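Ecto-NAD+ glycohydrolase (CD38 molecule) (Bos taurus, PDB 3GC6) is a CD38-type ectoenzyme of the ADP-ribosyl cyclase family, built from a mainly helical lobe and a lobe centred on a parallel beta sheet. Local coordinates at residues A75-W87 and Y97-L111. The protein carries 1 engineered substitution. Sequence-based numbering, arbitrary orientation.
Sequences APPTVPCGQQVFW and YAKRRRLMTLEDTLL. With SO4 (sulfate ion), chain F.
Gln-84 and Met-104 form a single parallel beta bridge, adding one short step to the outer side of edge strand 85-88, whose other side pairs with strand 164-170 of the sheet. Met-104 N reaches Gln-83 O at 2.8 Å, nearly in line with the carbonyl (170°), and Met-104 O accepts from Val-85 N at 2.9 Å, the donor lying well above that carbonyl's plane. Helix 91-101 lies in the connection between the bridged segments; a Schellman motif follows it, Arg-102 at positive phi, with Leu-103 N bonding back to Ala-98 O and Arg-102 N, weakly, to Lys-99 O. Chain 75-83 comes to the bridge from near helix 110-115, and the chain after Met-104 returns there, bringing Ala-75 against Leu-110 and Leu-111.

One water extends the pairing, donating to Val-85 O and accepting from Leu-106 N. Two others join the segments elsewhere: one donates to both Gln-83 OE1 and Arg-102 O, the other links Ala-75 O to Leu-111 N.

Branched Val-85 suits a strand and serves two apolar neighbours: CG2 lies 3.6 Å from Leu-103 CB, while CG1, anti to the backbone N (chi1 173°), rests 3.9 Å from Thr-105 CG2. The side chains of flexible Met-104 and Val-79 pass each other in opposite directions, Met-104 CB lying 3.9 Å from Val-79 CG2 and the sulfur close to Val-79 CG1 and Pro-80 CD. Pro-77, at the centre of an inverse gamma turn, sets its CB 3.8 Å from Thr-109 CG2.

Trp-87 NE1 donates a hydrogen bond to Glu-107 OE1 at 2.9 Å, though the place of OE1 is less sure; the carboxylate sits at the ring edge, its plane turned 62° from the ring. Thr-109 is the N-cap of helix 110-115: its OG1 accepts from Gly-112 N and donates to Leu-106 O at 2.7 Å, within the carbonyl plane.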
loop_
_atom_site.group_PDB
_atom_site.type_symbol
_atom_site.label_atom_id
_atom_site.label_comp_id
_atom_site.label_asym_id
_atom_site.label_seq_id
_atom_site.Cartn_x
_atom_site.Cartn_y
_atom_site.Cartn_z
ATOM N N ALA A 75 -7.156 8.039 -6.970
ATOM C CA ALA A 75 -7.394 6.605 -7.131
ATOM C C ALA A 75 -8.479 6.370 -8.208
ATOM O O ALA A 75 -9.626 6.061 -7.892
ATOM C CB ALA A 75 -7.792 5.967 -5.796
ATOM N N PRO A 76 -8.124 6.549 -9.491
ATOM C CA PRO A 76 -9.151 6.421 -10.529
ATOM C C PRO A 76 -9.680 5.008 -10.606
ATOM O O PRO A 76 -8.915 4.068 -10.380
ATOM C CB PRO A 76 -8.406 6.739 -11.832
ATOM C CG PRO A 76 -7.168 7.443 -11.410
ATOM C CD PRO A 76 -6.812 6.974 -10.028
ATOM N N PRO A 77 -10.974 4.846 -10.921
ATOM C CA PRO A 77 -11.576 3.491 -10.962
ATOM C C PRO A 77 -11.313 2.790 -12.301
ATOM O O PRO A 77 -12.245 2.435 -13.040
ATOM C CB PRO A 77 -13.061 3.784 -10.796
ATOM C CG PRO A 77 -13.222 5.123 -11.479
ATOM C CD PRO A 77 -11.994 5.905 -11.105
ATOM N N THR A 78 -10.044 2.547 -12.567
ATOM C CA THR A 78 -9.565 1.996 -13.833
ATOM C C THR A 78 -9.307 0.504 -13.613
ATOM O O THR A 78 -8.660 0.151 -12.621
ATOM C CB THR A 78 -8.242 2.707 -14.209
ATOM O OG1 THR A 78 -8.469 4.121 -14.290
ATOM C CG2 THR A 78 -7.695 2.223 -15.528
ATOM N N VAL A 79 -9.780 -0.341 -14.522
ATOM C CA VAL A 79 -9.620 -1.787 -14.397
ATOM C C VAL A 79 -8.815 -2.245 -15.618
ATOM O O VAL A 79 -9.024 -1.729 -16.734
ATOM C CB VAL A 79 -11.033 -2.437 -14.396
ATOM C CG1 VAL A 79 -10.968 -3.952 -14.544
ATOM C CG2 VAL A 79 -11.788 -2.022 -13.120
ATOM N N PRO A 80 -7.906 -3.226 -15.429
ATOM C CA PRO A 80 -7.144 -3.719 -16.579
ATOM C C PRO A 80 -8.021 -4.193 -17.730
ATOM O O PRO A 80 -9.131 -4.703 -17.525
ATOM C CB PRO A 80 -6.352 -4.906 -16.009
ATOM C CG PRO A 80 -6.190 -4.573 -14.559
ATOM C CD PRO A 80 -7.466 -3.838 -14.163
ATOM N N CYS A 81 -7.507 -4.049 -18.946
ATOM C CA CYS A 81 -8.236 -4.480 -20.125
ATOM C C CYS A 81 -8.720 -5.904 -20.002
ATOM O O CYS A 81 -7.963 -6.789 -19.623
ATOM C CB CYS A 81 -7.325 -4.356 -21.341
ATOM S SG CYS A 81 -6.839 -2.655 -21.651
ATOM N N GLY A 82 -9.990 -6.123 -20.331
ATOM C CA GLY A 82 -10.535 -7.468 -20.354
ATOM C C GLY A 82 -11.015 -7.987 -19.004
ATOM O O GLY A 82 -11.563 -9.095 -18.921
ATOM N N GLN A 83 -10.830 -7.208 -17.944
ATOM C CA GLN A 83 -11.189 -7.701 -16.598
ATOM C C GLN A 83 -12.422 -7.000 -15.994
ATOM O O GLN A 83 -12.766 -7.252 -14.829
ATOM C CB GLN A 83 -9.998 -7.539 -15.635
ATOM C CG GLN A 83 -8.832 -8.437 -16.057
ATOM C CD GLN A 83 -7.573 -8.179 -15.223
ATOM O OE1 GLN A 83 -7.658 -7.758 -14.075
ATOM N NE2 GLN A 83 -6.404 -8.375 -15.833
ATOM N N GLN A 84 -13.081 -6.130 -16.767
ATOM C CA GLN A 84 -14.103 -5.276 -16.181
ATOM C C GLN A 84 -15.507 -5.868 -16.301
ATOM O O GLN A 84 -15.893 -6.365 -17.386
ATOM C CB GLN A 84 -14.080 -3.910 -16.886
ATOM C CG GLN A 84 -14.865 -2.808 -16.198
ATOM C CD GLN A 84 -14.376 -1.433 -16.639
ATOM O OE1 GLN A 84 -13.254 -1.286 -17.140
ATOM N NE2 GLN A 84 -15.214 -0.431 -16.454
ATOM N N VAL A 85 -16.259 -5.798 -15.189
ATOM C CA VAL A 85 -17.633 -6.282 -15.124
ATOM C C VAL A 85 -18.591 -5.151 -14.749
ATOM O O VAL A 85 -18.317 -4.386 -13.794
ATOM C CB VAL A 85 -17.745 -7.357 -14.043
ATOM C CG1 VAL A 85 -19.210 -7.762 -13.845
ATOM C CG2 VAL A 85 -16.915 -8.595 -14.488
ATOM N N PHE A 86 -19.693 -5.041 -15.494
ATOM C CA PHE A 86 -20.809 -4.145 -15.182
ATOM C C PHE A 86 -21.970 -5.019 -14.754
ATOM O O PHE A 86 -22.004 -6.224 -15.050
ATOM C CB PHE A 86 -21.229 -3.381 -16.438
ATOM C CG PHE A 86 -20.190 -2.433 -16.925
ATOM C CD1 PHE A 86 -20.261 -1.071 -16.583
ATOM C CD2 PHE A 86 -19.124 -2.891 -17.706
ATOM C CE1 PHE A 86 -19.257 -0.171 -17.046
ATOM C CE2 PHE A 86 -18.134 -2.018 -18.154
ATOM C CZ PHE A 86 -18.203 -0.653 -17.830
ATOM N N TRP A 87 -22.909 -4.436 -14.019
ATOM C CA TRP A 87 -24.042 -5.233 -13.562
ATOM C C TRP A 87 -25.213 -4.311 -13.280
ATOM O O TRP A 87 -25.036 -3.115 -13.042
ATOM C CB TRP A 87 -23.657 -6.055 -12.310
ATOM C CG TRP A 87 -23.277 -5.175 -11.119
ATOM C CD1 TRP A 87 -22.030 -4.660 -10.817
ATOM C CD2 TRP A 87 -24.153 -4.706 -10.104
ATOM N NE1 TRP A 87 -22.088 -3.893 -9.650
ATOM C CE2 TRP A 87 -23.393 -3.903 -9.209
ATOM C CE3 TRP A 87 -25.522 -4.879 -9.864
ATOM C CZ2 TRP A 87 -23.963 -3.305 -8.081
ATOM C CZ3 TRP A 87 -26.097 -4.263 -8.751
ATOM C CH2 TRP A 87 -25.313 -3.476 -7.885
ATOM N N TYR A 97 -19.659 -13.822 -9.377
ATOM C CA TYR A 97 -18.994 -14.088 -10.649
ATOM C C TYR A 97 -17.629 -13.396 -10.708
ATOM O O TYR A 97 -16.627 -14.008 -11.078
ATOM C CB TYR A 97 -19.908 -13.588 -11.769
ATOM C CG TYR A 97 -19.313 -13.481 -13.157
ATOM C CD1 TYR A 97 -19.059 -14.619 -13.922
ATOM C CD2 TYR A 97 -19.104 -12.239 -13.735
ATOM C CE1 TYR A 97 -18.572 -14.517 -15.231
ATOM C CE2 TYR A 97 -18.619 -12.130 -15.036
ATOM C CZ TYR A 97 -18.335 -13.255 -15.756
ATOM O OH TYR A 97 -17.858 -13.140 -17.046
ATOM N N ALA A 98 -17.580 -12.117 -10.343
ATOM C CA ALA A 98 -16.321 -11.394 -10.400
ATOM C C ALA A 98 -15.307 -12.025 -9.490
ATOM O O ALA A 98 -14.145 -12.129 -9.873
ATOM C CB ALA A 98 -16.513 -9.935 -10.053
ATOM N N LYS A 99 -15.748 -12.463 -8.306
ATOM C CA LYS A 99 -14.825 -13.123 -7.346
ATOM C C LYS A 99 -14.274 -14.429 -7.926
ATOM O O LYS A 99 -13.051 -14.672 -7.920
ATOM C CB LYS A 99 -15.532 -13.342 -6.003
ATOM C CG LYS A 99 -15.698 -12.030 -5.273
ATOM C CD LYS A 99 -16.230 -12.149 -3.850
ATOM C CE LYS A 99 -17.761 -12.014 -3.846
ATOM N NZ LYS A 99 -18.233 -10.887 -2.977
ATOM N N ARG A 100 -15.159 -15.269 -8.456
ATOM C CA ARG A 100 -14.733 -16.572 -8.953
ATOM C C ARG A 100 -13.809 -16.426 -10.152
ATOM O O ARG A 100 -12.875 -17.235 -10.334
ATOM C CB ARG A 100 -15.959 -17.406 -9.350
ATOM C CG ARG A 100 -16.890 -17.756 -8.178
ATOM C CD ARG A 100 -16.328 -18.869 -7.257
ATOM N NE ARG A 100 -15.142 -18.443 -6.518
ATOM C CZ ARG A 100 -15.163 -17.668 -5.433
ATOM N NH1 ARG A 100 -16.310 -17.215 -4.937
ATOM N NH2 ARG A 100 -14.023 -17.332 -4.838
ATOM N N ARG A 101 -14.035 -15.386 -10.957
ATOM C CA ARG A 101 -13.304 -15.208 -12.213
ATOM C C ARG A 101 -12.144 -14.204 -12.101
ATOM O O ARG A 101 -11.455 -13.961 -13.097
ATOM C CB ARG A 101 -14.239 -14.767 -13.353
ATOM C CG ARG A 101 -15.424 -15.698 -13.603
ATOM C CD ARG A 101 -15.016 -16.910 -14.381
ATOM N NE ARG A 101 -16.139 -17.823 -14.670
ATOM C CZ ARG A 101 -16.651 -18.017 -15.876
ATOM N NH1 ARG A 101 -16.153 -17.358 -16.919
ATOM N NH2 ARG A 101 -17.648 -18.890 -16.051
ATOM N N ARG A 102 -11.919 -13.664 -10.906
ATOM C CA ARG A 102 -10.885 -12.644 -10.656
ATOM C C ARG A 102 -11.053 -11.476 -11.637
ATOM O O ARG A 102 -10.109 -11.021 -12.287
ATOM C CB ARG A 102 -9.467 -13.245 -10.766
ATOM C CG ARG A 102 -9.210 -14.522 -9.923
ATOM C CD ARG A 102 -9.590 -14.432 -8.456
ATOM N NE ARG A 102 -9.069 -15.580 -7.681
ATOM C CZ ARG A 102 -9.724 -16.719 -7.430
ATOM N NH1 ARG A 102 -10.950 -16.911 -7.881
ATOM N NH2 ARG A 102 -9.144 -17.685 -6.718
ATOM N N LEU A 103 -12.296 -11.028 -11.762
ATOM C CA LEU A 103 -12.639 -9.825 -12.531
ATOM C C LEU A 103 -12.983 -8.692 -11.551
ATOM O O LEU A 103 -13.015 -8.879 -10.315
ATOM C CB LEU A 103 -13.861 -10.092 -13.430
ATOM C CG LEU A 103 -13.671 -11.294 -14.357
ATOM C CD1 LEU A 103 -14.978 -11.652 -15.085
ATOM C CD2 LEU A 103 -12.519 -11.083 -15.343
ATOM N N MET A 104 -13.221 -7.494 -12.079
ATOM C CA MET A 104 -13.513 -6.376 -11.184
ATOM C C MET A 104 -14.793 -5.621 -11.557
ATOM O O MET A 104 -14.912 -5.118 -12.693
ATOM C CB MET A 104 -12.361 -5.365 -11.125
ATOM C CG MET A 104 -11.054 -5.977 -10.704
ATOM S SD MET A 104 -9.664 -4.789 -10.856
ATOM C CE MET A 104 -10.245 -3.759 -9.632
ATOM N N THR A 105 -15.743 -5.568 -10.619
ATOM C CA THR A 105 -16.878 -4.641 -10.710
ATOM C C THR A 105 -16.458 -3.248 -10.207
ATOM O O THR A 105 -15.342 -3.084 -9.709
ATOM C CB THR A 105 -18.088 -5.081 -9.845
ATOM O OG1 THR A 105 -17.733 -5.024 -8.461
ATOM C CG2 THR A 105 -18.515 -6.526 -10.198
ATOM N N LEU A 106 -17.395 -2.299 -10.293
ATOM C CA LEU A 106 -17.136 -0.947 -9.800
ATOM C C LEU A 106 -16.783 -1.017 -8.318
ATOM O O LEU A 106 -15.944 -0.262 -7.842
ATOM C CB LEU A 106 -18.376 -0.082 -10.019
ATOM C CG LEU A 106 -18.282 1.401 -9.615
ATOM C CD1 LEU A 106 -17.145 2.065 -10.363
ATOM C CD2 LEU A 106 -19.615 2.109 -9.848
ATOM N N GLU A 107 -17.441 -1.920 -7.595
ATOM C CA GLU A 107 -17.218 -2.042 -6.155
ATOM C C GLU A 107 -15.917 -2.745 -5.810
ATOM O O GLU A 107 -15.569 -2.874 -4.633
ATOM C CB GLU A 107 -18.425 -2.731 -5.506
ATOM C CG GLU A 107 -19.718 -1.974 -5.640
ATOM C CD GLU A 107 -20.327 -2.018 -7.048
ATOM O OE1 GLU A 107 -20.061 -2.974 -7.802
ATOM O OE2 GLU A 107 -21.108 -1.132 -7.406
ATOM N N ASP A 108 -15.175 -3.175 -6.836
ATOM C CA ASP A 108 -13.870 -3.786 -6.647
ATOM C C ASP A 108 -12.720 -2.816 -6.974
ATOM O O ASP A 108 -11.554 -3.177 -6.887
ATOM C CB ASP A 108 -13.755 -5.063 -7.486
ATOM C CG ASP A 108 -14.761 -6.125 -7.076
ATOM O OD1 ASP A 108 -14.795 -6.455 -5.850
ATOM O OD2 ASP A 108 -15.491 -6.653 -7.954
ATOM N N THR A 109 -13.052 -1.591 -7.419
ATOM C CA THR A 109 -12.040 -0.546 -7.546
ATOM C C THR A 109 -11.732 -0.033 -6.133
ATOM O O THR A 109 -12.505 -0.280 -5.200
ATOM C CB THR A 109 -12.567 0.642 -8.403
ATOM O OG1 THR A 109 -13.704 1.261 -7.787
ATOM C CG2 THR A 109 -12.942 0.140 -9.815
ATOM N N LEU A 110 -10.635 0.714 -5.967
ATOM C CA LEU A 110 -10.306 1.222 -4.617
ATOM C C LEU A 110 -11.463 2.049 -4.046
ATOM O O LEU A 110 -11.984 1.780 -2.948
ATOM C CB LEU A 110 -9.031 2.048 -4.660
ATOM C CG LEU A 110 -8.409 2.454 -3.316
ATOM C CD1 LEU A 110 -6.907 2.759 -3.488
ATOM C CD2 LEU A 110 -9.133 3.673 -2.757
ATOM N N LEU A 111 -11.895 3.043 -4.826
ATOM C CA LEU A 111 -12.922 3.947 -4.310
ATOM C C LEU A 111 -14.271 3.226 -4.128
ATOM O O LEU A 111 -15.027 3.537 -3.191
ATOM C CB LEU A 111 -13.058 5.203 -5.206
ATOM C CG LEU A 111 -11.831 6.121 -5.162
ATOM C CD1 LEU A 111 -12.039 7.309 -6.106
ATOM C CD2 LEU A 111 -11.566 6.634 -3.696
HETATM S S SO4 F . -11.210 -19.843 -5.490
HETATM O O1 SO4 F . -11.766 -18.860 -6.427
HETATM O O2 SO4 F . -10.211 -20.670 -6.150
HETATM O O3 SO4 F . -10.598 -19.126 -4.374
HETATM O O4 SO4 F . -12.308 -20.686 -5.010
HETATM O O HOH W 1 -10.798 3.652 -7.421
HETATM O O HOH W 2 -8.909 1.561 -8.095
HETATM O O HOH W 3 -9.370 -8.248 -12.027
HETATM O O HOH W 4 -19.566 -2.826 -11.963
#